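Local coordinates for BDI_3064 protein (Parabacteroides distasonis ATCC 8503, PDB 5Z06), which hydrolyses linear beta-1,2-glucan and beta-1,2-glucooligosaccharides of four or more units from the non-reducing end, releasing sophorose, at residues A303-N306 / A310-N313; P239-Y244 / E312-R317; T518-N523 / V528-P533. One frame throughout, in Å; residues are numbered along the deposited sequence.

Interaction 1: A303-N306 / A310-N313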
ATOM      1  N   ALA A 303       1.789  -4.200 -12.593  1.00 26.81           N
ATOM      2  CA  ALA A 303       0.604  -3.637 -13.222  1.00 27.48           C
ATOM      3  C   ALA A 303      -0.448  -4.710 -13.434  1.00 28.60           C
ATOM      4  O   ALA A 303      -0.129  -5.885 -13.631  1.00 28.58           O
ATOM      5  CB  ALA A 303       0.938  -2.997 -14.553  1.00 27.95           C
ATOM      6  N   GLU A 304      -1.708  -4.296 -13.349  1.00 27.13           N
ATOM      7  CA  GLU A 304      -2.807  -5.103 -13.844  1.00 26.95           C
ATOM      8  C   GLU A 304      -2.448  -5.351 -15.311  1.00 26.15           C
ATOM      9  O   GLU A 304      -2.270  -4.385 -16.044  1.00 25.41           O
ATOM     10  CB  GLU A 304      -4.130  -4.336 -13.664  1.00 27.23           C
ATOM     11  CG  GLU A 304      -5.397  -5.094 -13.971  1.00 27.63           C
ATOM     12  CD  GLU A 304      -5.499  -5.486 -15.411  1.00 26.31           C
ATOM     13  OE1 GLU A 304      -5.472  -4.568 -16.275  1.00 27.15           O
ATOM     14  OE2 GLU A 304      -5.578  -6.709 -15.684  1.00 27.00           O
ATOM     15  N   PRO A 305      -2.275  -6.636 -15.722  1.00 28.92           N
ATOM     16  CA  PRO A 305      -1.685  -6.950 -17.047  1.00 30.60           C
ATOM     17  C   PRO A 305      -2.515  -6.554 -18.264  1.00 30.25           C
ATOM     18  O   PRO A 305      -1.953  -6.304 -19.309  1.00 31.34           O
ATOM     19  CB  PRO A 305      -1.472  -8.473 -17.009  1.00 29.47           C
ATOM     20  CG  PRO A 305      -2.384  -8.966 -15.942  1.00 30.42           C
ATOM     21  CD  PRO A 305      -2.500  -7.862 -14.931  1.00 29.68           C
ATOM     22  N   ASN A 306      -3.830  -6.468 -18.146  1.00 32.79           N
ATOM     23  CA  ASN A 306      -4.648  -6.195 -19.337  1.00 33.55           C
ATOM     24  C   ASN A 306      -4.567  -4.723 -19.663  1.00 30.45           C
ATOM     25  O   ASN A 306      -4.304  -4.355 -20.793  1.00 28.67           O
ATOM     26  CB  ASN A 306      -6.079  -6.684 -19.147  1.00 38.38           C
ATOM     27  CG  ASN A 306      -6.144  -8.178 -18.875  1.00 42.83           C
ATOM     28  OD1 ASN A 306      -6.330  -8.978 -19.786  1.00 50.58           O
ATOM     29  ND2 ASN A 306      -5.949  -8.563 -17.621  1.00 46.72           N
ATOM     30  N   ALA A 310      -2.140   0.795 -12.806  1.00 26.42           N
ATOM     31  CA  ALA A 310      -1.763   0.577 -11.433  1.00 26.60           C
ATOM     32  C   ALA A 310      -2.901   0.030 -10.635  1.00 26.73           C
ATOM     33  O   ALA A 310      -3.976   0.602 -10.605  1.00 25.99           O
ATOM     34  CB  ALA A 310      -1.272   1.862 -10.795  1.00 25.66           C
ATOM     35  N   ARG A 311      -2.633  -1.061  -9.944  1.00 26.23           N
ATOM     36  CA  ARG A 311      -3.567  -1.565  -9.006  1.00 27.16           C
ATOM     37  C   ARG A 311      -3.705  -0.615  -7.826  1.00 26.28           C
ATOM     38  O   ARG A 311      -2.777   0.096  -7.474  1.00 27.42           O
ATOM     39  CB  ARG A 311      -3.160  -2.979  -8.588  1.00 29.35           C
ATOM     40  CG  ARG A 311      -3.451  -3.923  -9.730  1.00 31.48           C
ATOM     41  CD  ARG A 311      -3.453  -5.363  -9.346  1.00 33.83           C
ATOM     42  NE  ARG A 311      -2.194  -5.944  -9.719  1.00 35.73           N
ATOM     43  CZ  ARG A 311      -1.986  -6.953 -10.564  1.00 31.75           C
ATOM     44  NH1 ARG A 311      -2.960  -7.626 -11.164  1.00 31.88           N
ATOM     45  NH2 ARG A 311      -0.737  -7.313 -10.766  1.00 29.87           N
ATOM     46  N   GLU A 312      -4.889  -0.582  -7.247  1.00 24.61           N
ATOM     47  CA  GLU A 312      -5.107   0.199  -6.054  1.00 25.98           C
ATOM     48  C   GLU A 312      -4.085  -0.166  -4.993  1.00 26.28           C
ATOM     49  O   GLU A 312      -3.506   0.702  -4.359  1.00 27.96           O
ATOM     50  CB  GLU A 312      -6.505  -0.036  -5.513  1.00 25.47           C
ATOM     51  CG  GLU A 312      -6.785   0.555  -4.132  1.00 26.45           C
ATOM     52  CD  GLU A 312      -6.815   2.064  -4.055  1.00 26.90           C
ATOM     53  OE1 GLU A 312      -6.309   2.766  -4.969  1.00 27.76           O
ATOM     54  OE2 GLU A 312      -7.377   2.561  -3.043  1.00 27.16           O
ATOM     55  N   ASN A 313      -3.901  -1.458  -4.792  1.00 25.61           N
ATOM     56  CA  ASN A 313      -2.936  -1.942  -3.816  1.00 26.42           C
ATOM     57  C   ASN A 313      -2.646  -3.403  -4.080  1.00 25.32           C
ATOM     58  O   ASN A 313      -3.449  -4.091  -4.707  1.00 26.04           O
ATOM     59  CB  ASN A 313      -3.437  -1.758  -2.362  1.00 26.29           C
ATOM     60  CG  ASN A 313      -4.695  -2.529  -2.080  1.00 25.83           C
ATOM     61  OD1 ASN A 313      -5.778  -2.140  -2.524  1.00 25.07           O
ATOM     62  ND2 ASN A 313      -4.560  -3.651  -1.374  1.00 27.36           N
TER
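The guanidinium group of R311 lies with one face against the backbone where A303 passes into E304. A303 C and E304 CA both sit over that face, each 3.7 Å above its plane and toward its rim. NH2 of R311 comes within 3.3 Å of A303 O, but the angle is poor for a hydrogen bond, and the contact is better read as the guanidinium face resting, off-centre, on the backbone. CD of P305 adds to it, 3.8 Å from R311 NH1, while lower down the arginine CG runs 4.0 Å from CB of E304. A bend at chi3 (-100°) lets the chain lie first beside E304 and then turn its flat end toward the backbone between A303 and E304.

Both pieces belong to the loop between helix 284-297 and strand 313-314, next to the helices that probably form the (alpha/alpha)6 barrel of this glycoside hydrolase family. The residues that touch are in neither helix nor strand; N313, at the end of the second segment, begins strand 313-314. The loop is tied to its surroundings through A310, whose backbone pairs with A322, and through P305 O, which accepts from K353 on helix 344-360.

The polar groups look elsewhere for partners. R311 NH1 gives its hydrogen bond to N318 O. With CG anti to the backbone N (chi1 -173°), the carboxylate of E304 turns away from the arginine, leaving OE2 5.3 Å from R311 NH1, so opposite charges are near but do not meet. E304 OE2 instead accepts twice from N306: ND2 at 2.7 Å, nearly straight and on the syn lone pair, and N at 3.0 Å from above the carboxylate plane. OE1 is bonded to S307 OG.

Interaction 2: P239-Y244 / E312-R317; sequences PWMNRY and ENIPGR
The two backbones never pair: W240 and P315, where they come nearest, keep their CA atoms 7.2 Å apart, and the second chain is kinked there by a cis peptide between I314 and P315. Side chains bridge the distance. The pyrrolidine of P315 sits over one face of the W240 indole, with CB 3.5 Å from the centroid of the six-membered ring and only 5° off its normal, a well-formed CH-pi contact. CG of the proline leans toward the outer rim, 3.5 Å from W240 CH2. The tryptophan reaches this place with chi1 at 49°, its CG in the crowded position between the backbone N and the carbonyl carbon.

I314 adds its CG2 methyl, which meets W240 CE3 obliquely at 3.9 Å and M241 CE at 4.1 Å. M241 gets there by bending at chi2 and again at chi3, bringing its CE methyl nearer than its first carbons point.

The 239-244 segment links strand 232-237 to strand 243-247, which belong to sheets of four and three strands respectively; their strand order is consistent with a fibronectin type III-like domain. The 312-317 segment carries strand 313-314, paired with strand 663-664 in the helical part of the chain, so the contact joins two domains. Y6, from the start of the chain, meets W240 edge-to-face and also touches P315, while P315 O accepts from N78 ND2.

What crosses between the segments is apolar: an aromatic face, a proline ring and two methyl groups. Shape and dispersion, with some CH-pi attraction, therefore carry this part of the domain junction, and polar bonds to third parties fix the backbone beside it.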
ATOM      1  N   PRO A 239       1.210 -16.629  -4.619  1.00 39.10           N
ATOM      2  CA  PRO A 239       1.304 -16.560  -6.099  1.00 39.23           C
ATOM      3  C   PRO A 239       1.170 -15.164  -6.750  1.00 37.42           C
ATOM      4  O   PRO A 239       1.671 -14.959  -7.838  1.00 37.90           O
ATOM      5  CB  PRO A 239       0.161 -17.481  -6.574  1.00 39.62           C
ATOM      6  CG  PRO A 239      -0.262 -18.257  -5.376  1.00 39.62           C
ATOM      7  CD  PRO A 239       0.019 -17.388  -4.193  1.00 39.06           C
ATOM      8  N   TRP A 240       0.512 -14.236  -6.061  1.00 37.22           N
ATOM      9  CA  TRP A 240       0.416 -12.816  -6.457  1.00 38.73           C
ATOM     10  C   TRP A 240       1.723 -12.025  -6.312  1.00 41.95           C
ATOM     11  O   TRP A 240       1.817 -10.888  -6.777  1.00 40.71           O
ATOM     12  CB  TRP A 240      -0.727 -12.093  -5.696  1.00 36.98           C
ATOM     13  CG  TRP A 240      -0.759 -12.285  -4.187  1.00 37.40           C
ATOM     14  CD1 TRP A 240      -1.495 -13.217  -3.497  1.00 38.63           C
ATOM     15  CD2 TRP A 240      -0.057 -11.523  -3.197  1.00 36.66           C
ATOM     16  NE1 TRP A 240      -1.278 -13.082  -2.138  1.00 39.51           N
ATOM     17  CE2 TRP A 240      -0.401 -12.052  -1.932  1.00 38.93           C
ATOM     18  CE3 TRP A 240       0.821 -10.444  -3.254  1.00 38.88           C
ATOM     19  CZ2 TRP A 240       0.116 -11.540  -0.736  1.00 41.49           C
ATOM     20  CZ3 TRP A 240       1.345  -9.937  -2.067  1.00 40.89           C
ATOM     21  CH2 TRP A 240       0.987 -10.480  -0.824  1.00 41.98           C
ATOM     22  N   MET A 241       2.736 -12.624  -5.693  1.00 43.47           N
ATOM     23  CA  MET A 241       4.057 -12.024  -5.630  1.00 45.12           C
ATOM     24  C   MET A 241       5.079 -13.009  -6.225  1.00 44.72           C
ATOM     25  O   MET A 241       5.424 -13.987  -5.580  1.00 54.23           O
ATOM     26  CB  MET A 241       4.345 -11.681  -4.159  1.00 45.61           C
ATOM     27  CG  MET A 241       5.551 -10.813  -3.873  1.00 47.53           C
ATOM     28  SD  MET A 241       5.553  -9.216  -4.688  1.00 50.78           S
ATOM     29  CE  MET A 241       4.156  -8.461  -3.874  1.00 51.02           C
ATOM     30  N   ASN A 242       5.558 -12.738  -7.443  1.00 40.81           N
ATOM     31  CA  ASN A 242       6.621 -13.518  -8.105  1.00 40.24           C
ATOM     32  C   ASN A 242       8.024 -13.000  -7.785  1.00 38.52           C
ATOM     33  O   ASN A 242       8.930 -12.953  -8.638  1.00 36.07           O
ATOM     34  CB  ASN A 242       6.427 -13.507  -9.621  1.00 41.18           C
ATOM     35  CG  ASN A 242       5.128 -14.151 -10.040  1.00 44.23           C
ATOM     36  OD1 ASN A 242       4.669 -15.144  -9.447  1.00 45.28           O
ATOM     37  ND2 ASN A 242       4.512 -13.578 -11.060  1.00 46.02           N
ATOM     38  N   ARG A 243       8.210 -12.661  -6.525  1.00 34.71           N
ATOM     39  CA  ARG A 243       9.318 -11.866  -6.135  1.00 32.68           C
ATOM     40  C   ARG A 243       9.534 -12.045  -4.671  1.00 30.16           C
ATOM     41  O   ARG A 243       8.570 -12.139  -3.930  1.00 33.72           O
ATOM     42  CB  ARG A 243       8.957 -10.418  -6.378  1.00 34.60           C
ATOM     43  CG  ARG A 243      10.102  -9.701  -6.947  1.00 33.71           C
ATOM     44  CD  ARG A 243       9.831  -8.217  -7.066  1.00 31.01           C
ATOM     45  NE  ARG A 243      10.300  -7.851  -8.373  1.00 28.25           N
ATOM     46  CZ  ARG A 243      11.569  -7.866  -8.761  1.00 26.96           C
ATOM     47  NH1 ARG A 243      12.560  -8.144  -7.926  1.00 27.61           N
ATOM     48  NH2 ARG A 243      11.841  -7.540 -10.002  1.00 26.08           N
ATOM     49  N   TYR A 244      10.785 -12.063  -4.243  1.00 27.65           N
ATOM     50  CA  TYR A 244      11.067 -12.123  -2.831  1.00 28.02           C
ATOM     51  C   TYR A 244      12.243 -11.229  -2.501  1.00 28.11           C
ATOM     52  O   TYR A 244      13.257 -11.235  -3.207  1.00 27.91           O
ATOM     53  CB  TYR A 244      11.320 -13.560  -2.386  1.00 27.69           C
ATOM     54  CG  TYR A 244      11.844 -13.610  -0.988  1.00 27.52           C
ATOM     55  CD1 TYR A 244      11.055 -13.178   0.075  1.00 28.15           C
ATOM     56  CD2 TYR A 244      13.140 -14.040  -0.724  1.00 27.79           C
ATOM     57  CE1 TYR A 244      11.531 -13.185   1.371  1.00 28.18           C
ATOM     58  CE2 TYR A 244      13.621 -14.074   0.569  1.00 27.91           C
ATOM     59  CZ  TYR A 244      12.822 -13.644   1.605  1.00 27.71           C
ATOM     60  OH  TYR A 244      13.326 -13.679   2.865  1.00 28.76           O
ATOM     61  N   GLU A 312      -4.889  -0.582  -7.247  1.00 24.61           N
ATOM     62  CA  GLU A 312      -5.107   0.199  -6.054  1.00 25.98           C
ATOM     63  C   GLU A 312      -4.085  -0.166  -4.993  1.00 26.28           C
ATOM     64  O   GLU A 312      -3.506   0.702  -4.359  1.00 27.96           O
ATOM     65  CB  GLU A 312      -6.505  -0.036  -5.513  1.00 25.47           C
ATOM     66  CG  GLU A 312      -6.785   0.555  -4.132  1.00 26.45           C
ATOM     67  CD  GLU A 312      -6.815   2.064  -4.055  1.00 26.90           C
ATOM     68  OE1 GLU A 312      -6.309   2.766  -4.969  1.00 27.76           O
ATOM     69  OE2 GLU A 312      -7.377   2.561  -3.043  1.00 27.16           O
ATOM     70  N   ASN A 313      -3.901  -1.458  -4.792  1.00 25.61           N
ATOM     71  CA  ASN A 313      -2.936  -1.942  -3.816  1.00 26.42           C
ATOM     72  C   ASN A 313      -2.646  -3.403  -4.080  1.00 25.32           C
ATOM     73  O   ASN A 313      -3.449  -4.091  -4.707  1.00 26.04           O
ATOM     74  CB  ASN A 313      -3.437  -1.758  -2.362  1.00 26.29           C
ATOM     75  CG  ASN A 313      -4.695  -2.529  -2.080  1.00 25.83           C
ATOM     76  OD1 ASN A 313      -5.778  -2.140  -2.524  1.00 25.07           O
ATOM     77  ND2 ASN A 313      -4.560  -3.651  -1.374  1.00 27.36           N
ATOM     78  N   ILE A 314      -1.499  -3.842  -3.571  1.00 25.98           N
ATOM     79  CA  ILE A 314      -1.051  -5.237  -3.634  1.00 25.74           C
ATOM     80  C   ILE A 314      -0.609  -5.644  -2.218  1.00 26.42           C
ATOM     81  O   ILE A 314       0.231  -4.946  -1.607  1.00 25.28           O
ATOM     82  CB  ILE A 314       0.104  -5.399  -4.648  1.00 25.56           C
ATOM     83  CG1 ILE A 314      -0.304  -4.806  -6.021  1.00 25.34           C
ATOM     84  CG2 ILE A 314       0.532  -6.860  -4.776  1.00 26.25           C
ATOM     85  CD1 ILE A 314       0.764  -4.936  -7.108  1.00 24.21           C
ATOM     86  N   PRO A 315      -1.170  -6.724  -1.669  1.00 25.92           N
ATOM     87  CA  PRO A 315      -2.208  -7.521  -2.295  1.00 25.98           C
ATOM     88  C   PRO A 315      -3.559  -6.854  -2.151  1.00 26.81           C
ATOM     89  O   PRO A 315      -3.936  -6.435  -1.051  1.00 28.72           O
ATOM     90  CB  PRO A 315      -2.178  -8.811  -1.498  1.00 26.76           C
ATOM     91  CG  PRO A 315      -1.728  -8.397  -0.125  1.00 26.60           C
ATOM     92  CD  PRO A 315      -0.771  -7.276  -0.356  1.00 27.54           C
ATOM     93  N   GLY A 316      -4.276  -6.745  -3.259  1.00 26.34           N
ATOM     94  CA  GLY A 316      -5.609  -6.148  -3.266  1.00 26.57           C
ATOM     95  C   GLY A 316      -6.478  -6.844  -4.292  1.00 28.19           C
ATOM     96  O   GLY A 316      -6.347  -8.054  -4.492  1.00 29.17           O
ATOM     97  N   ARG A 317      -7.372  -6.088  -4.923  1.00 27.43           N
ATOM     98  CA  ARG A 317      -8.103  -6.576  -6.079  1.00 29.67           C
ATOM     99  C   ARG A 317      -7.101  -6.865  -7.155  1.00 30.45           C
ATOM    100  O   ARG A 317      -6.186  -6.084  -7.391  1.00 33.69           O
ATOM    101  CB  ARG A 317      -9.088  -5.544  -6.603  1.00 28.83           C
ATOM    102  CG  ARG A 317     -10.172  -5.218  -5.606  1.00 29.81           C
ATOM    103  CD  ARG A 317     -11.065  -6.420  -5.336  1.00 30.28           C
ATOM    104  NE  ARG A 317     -12.156  -5.980  -4.484  1.00 28.57           N
ATOM    105  CZ  ARG A 317     -13.263  -5.388  -4.920  1.00 29.37           C
ATOM    106  NH1 ARG A 317     -13.469  -5.178  -6.221  1.00 30.74           N
ATOM    107  NH2 ARG A 317     -14.180  -5.010  -4.045  1.00 28.98           N
TER

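Interaction 3: T518-N523 / V528-P533; sequences TYYGEN and VSNGGP
N530 sets its CB over the centre of the Y519 ring, 3.5 Å from the centroid and 12° off the normal, which makes a CH-pi contact on one face. The amide beyond it does not stack: its plane stands 72° from that of the ring. Further along the same tyrosine, OH lies 3.1 Å from S529 O, though the phenol's strongest polar partner is D509 OD2, with N515 ND2 also bonded to it. Y520 joins at the side, its CE2 4.0 Å from N530 ND2, and the amide nitrogen sits near the plane of that ring, at its edge. This ND2 is held by P602 O, and with chi1 at 64° the amide can turn toward that carbonyl while CB stays on Y519.

Behind these contacts stand two tight turns. Y519 to E522 form the type I' turn of a two-residue beta hairpin, closed by Y519 N to E522 O (3.0 Å) and E522 N to Y519 O (2.9 Å). N523 ND2 adds a bond to T518 OG1 across the hairpin arms. On the other side a type II' turn from V528 to G531, with G531 N bonded to V528 O at 2.9 Å, presents the S529 carbonyl and the N530 side chain to the tyrosines; the backbone angles of G531 call for glycine.

The hairpin lies against helix 556-573, where Y520 rests on I566, Y570 and E573 and E522 makes a salt bridge to K565. V528, at the start of the second turn, packs instead on R501 and W504 of helix 495-505.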
ATOM      1  N   THR A 518       2.747  30.669  11.633  1.00 33.28           N
ATOM      2  CA  THR A 518       4.078  30.095  11.674  1.00 32.22           C
ATOM      3  C   THR A 518       4.039  28.775  12.450  1.00 31.20           C
ATOM      4  O   THR A 518       3.418  28.685  13.509  1.00 29.26           O
ATOM      5  CB  THR A 518       5.074  31.070  12.309  1.00 30.31           C
ATOM      6  OG1 THR A 518       5.144  32.238  11.491  1.00 34.54           O
ATOM      7  CG2 THR A 518       6.483  30.469  12.387  1.00 30.69           C
ATOM      8  N   TYR A 519       4.728  27.770  11.903  1.00 30.47           N
ATOM      9  CA  TYR A 519       4.843  26.434  12.496  1.00 30.08           C
ATOM     10  C   TYR A 519       6.287  26.059  12.408  1.00 31.88           C
ATOM     11  O   TYR A 519       6.875  26.099  11.317  1.00 33.76           O
ATOM     12  CB  TYR A 519       4.020  25.413  11.713  1.00 29.83           C
ATOM     13  CG  TYR A 519       2.610  25.855  11.499  1.00 29.73           C
ATOM     14  CD1 TYR A 519       1.641  25.682  12.490  1.00 28.93           C
ATOM     15  CD2 TYR A 519       2.251  26.497  10.323  1.00 30.58           C
ATOM     16  CE1 TYR A 519       0.340  26.109  12.288  1.00 29.86           C
ATOM     17  CE2 TYR A 519       0.957  26.927  10.111  1.00 30.43           C
ATOM     18  CZ  TYR A 519       0.015  26.735  11.083  1.00 28.77           C
ATOM     19  OH  TYR A 519      -1.240  27.183  10.821  1.00 29.18           O
ATOM     20  N   TYR A 520       6.877  25.723  13.550  1.00 33.27           N
ATOM     21  CA  TYR A 520       8.268  25.294  13.600  1.00 32.33           C
ATOM     22  C   TYR A 520       9.119  26.318  12.866  1.00 33.89           C
ATOM     23  O   TYR A 520      10.026  25.977  12.097  1.00 32.77           O
ATOM     24  CB  TYR A 520       8.404  23.879  13.017  1.00 31.89           C
ATOM     25  CG  TYR A 520       7.374  22.978  13.651  1.00 31.88           C
ATOM     26  CD1 TYR A 520       7.565  22.478  14.934  1.00 30.93           C
ATOM     27  CD2 TYR A 520       6.176  22.701  13.018  1.00 30.45           C
ATOM     28  CE1 TYR A 520       6.605  21.717  15.560  1.00 29.87           C
ATOM     29  CE2 TYR A 520       5.220  21.912  13.638  1.00 31.07           C
ATOM     30  CZ  TYR A 520       5.443  21.439  14.920  1.00 30.04           C
ATOM     31  OH  TYR A 520       4.519  20.662  15.569  1.00 31.09           O
ATOM     32  N   GLY A 521       8.784  27.592  13.089  1.00 33.62           N
ATOM     33  CA  GLY A 521       9.560  28.698  12.538  1.00 34.49           C
ATOM     34  C   GLY A 521       9.371  29.012  11.076  1.00 33.95           C
ATOM     35  O   GLY A 521       9.983  29.969  10.586  1.00 36.19           O
ATOM     36  N   GLU A 522       8.538  28.223  10.388  1.00 35.53           N
ATOM     37  CA  GLU A 522       8.236  28.415   8.982  1.00 35.44           C
ATOM     38  C   GLU A 522       6.897  29.088   8.866  1.00 34.70           C
ATOM     39  O   GLU A 522       5.884  28.529   9.289  1.00 33.52           O
ATOM     40  CB  GLU A 522       8.177  27.085   8.247  1.00 36.91           C
ATOM     41  CG  GLU A 522       9.512  26.371   8.159  1.00 39.58           C
ATOM     42  CD  GLU A 522      10.529  27.114   7.339  1.00 41.99           C
ATOM     43  OE1 GLU A 522      10.136  27.912   6.475  1.00 45.06           O
ATOM     44  OE2 GLU A 522      11.737  26.899   7.551  1.00 47.74           O
ATOM     45  N   ASN A 523       6.899  30.284   8.280  1.00 34.70           N
ATOM     46  CA  ASN A 523       5.682  30.970   8.001  1.00 33.58           C
ATOM     47  C   ASN A 523       5.012  30.432   6.752  1.00 32.55           C
ATOM     48  O   ASN A 523       5.525  30.587   5.650  1.00 31.15           O
ATOM     49  CB  ASN A 523       5.884  32.444   7.816  1.00 34.53           C
ATOM     50  CG  ASN A 523       4.567  33.133   7.757  1.00 35.88           C
ATOM     51  OD1 ASN A 523       3.991  33.275   6.689  1.00 38.23           O
ATOM     52  ND2 ASN A 523       4.007  33.417   8.917  1.00 37.32           N
ATOM     53  N   VAL A 528      -4.169  24.709   4.776  1.00 31.40           N
ATOM     54  CA  VAL A 528      -5.025  24.401   5.895  1.00 29.64           C
ATOM     55  C   VAL A 528      -4.122  23.877   6.982  1.00 29.68           C
ATOM     56  O   VAL A 528      -3.210  23.076   6.721  1.00 27.59           O
ATOM     57  CB  VAL A 528      -6.029  23.306   5.538  1.00 30.30           C
ATOM     58  CG1 VAL A 528      -6.782  22.828   6.782  1.00 30.09           C
ATOM     59  CG2 VAL A 528      -7.008  23.822   4.489  1.00 30.92           C
ATOM     60  N   SER A 529      -4.380  24.324   8.204  1.00 28.74           N
ATOM     61  CA  SER A 529      -3.636  23.856   9.355  1.00 28.04           C
ATOM     62  C   SER A 529      -2.152  24.059   9.079  1.00 29.13           C
ATOM     63  O   SER A 529      -1.795  25.115   8.526  1.00 31.87           O
ATOM     64  CB  SER A 529      -4.027  22.413   9.671  1.00 28.50           C
ATOM     65  OG  SER A 529      -3.520  22.051  10.927  1.00 28.78           O
ATOM     66  N   ASN A 530      -1.283  23.105   9.436  1.00 29.71           N
ATOM     67  CA  ASN A 530       0.134  23.233   9.116  1.00 29.04           C
ATOM     68  C   ASN A 530       0.546  22.505   7.843  1.00 29.01           C
ATOM     69  O   ASN A 530       1.729  22.257   7.640  1.00 28.91           O
ATOM     70  CB  ASN A 530       1.044  22.905  10.319  1.00 30.53           C
ATOM     71  CG  ASN A 530       0.950  21.467  10.782  1.00 29.06           C
ATOM     72  OD1 ASN A 530       0.196  20.665  10.241  1.00 28.99           O
ATOM     73  ND2 ASN A 530       1.735  21.141  11.798  1.00 28.77           N
ATOM     74  N   GLY A 531      -0.428  22.214   6.974  1.00 28.45           N
ATOM     75  CA  GLY A 531      -0.170  21.694   5.629  1.00 29.40           C
ATOM     76  C   GLY A 531      -1.010  20.495   5.226  1.00 30.21           C
ATOM     77  O   GLY A 531      -1.115  20.181   4.038  1.00 28.48           O
ATOM     78  N   GLY A 532      -1.598  19.821   6.216  1.00 29.27           N
ATOM     79  CA  GLY A 532      -2.379  18.647   5.972  1.00 28.80           C
ATOM     80  C   GLY A 532      -1.460  17.448   5.786  1.00 29.04           C
ATOM     81  O   GLY A 532      -0.246  17.530   6.028  1.00 28.33           O
ATOM     82  N   PRO A 533      -2.039  16.311   5.372  1.00 28.92           N
ATOM     83  CA  PRO A 533      -1.208  15.177   5.031  1.00 28.84           C
ATOM     84  C   PRO A 533      -0.181  15.603   4.017  1.00 28.13           C
ATOM     85  O   PRO A 533      -0.488  16.386   3.106  1.00 26.04           O
ATOM     86  CB  PRO A 533      -2.183  14.188   4.406  1.00 29.74           C
ATOM     87  CG  PRO A 533      -3.539  14.618   4.863  1.00 29.34           C
ATOM     88  CD  PRO A 533      -3.454  16.090   5.051  1.00 28.56           C
TER

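How the interactions relate
Interactions 1 and 2 are neighbours. Their centres are 9 Å apart, they share E312 and N313, and they touch directly where R311 CD packs 3.4 Å from R317 O. One continuous run, 310-317, thus meets its own loop at one end and the 239-244 segment of the beta-rich part at the other. Interaction 3 stands apart in the helical domain, its centre about 35 Å from that of interaction 1 and 36 Å from that of interaction 2, with nearest atoms about 15 Å away from either. The calcium site of E12, N13, T49, N52 and D175 belongs to the beta side; the W240 side chain is about 13 Å from the ion.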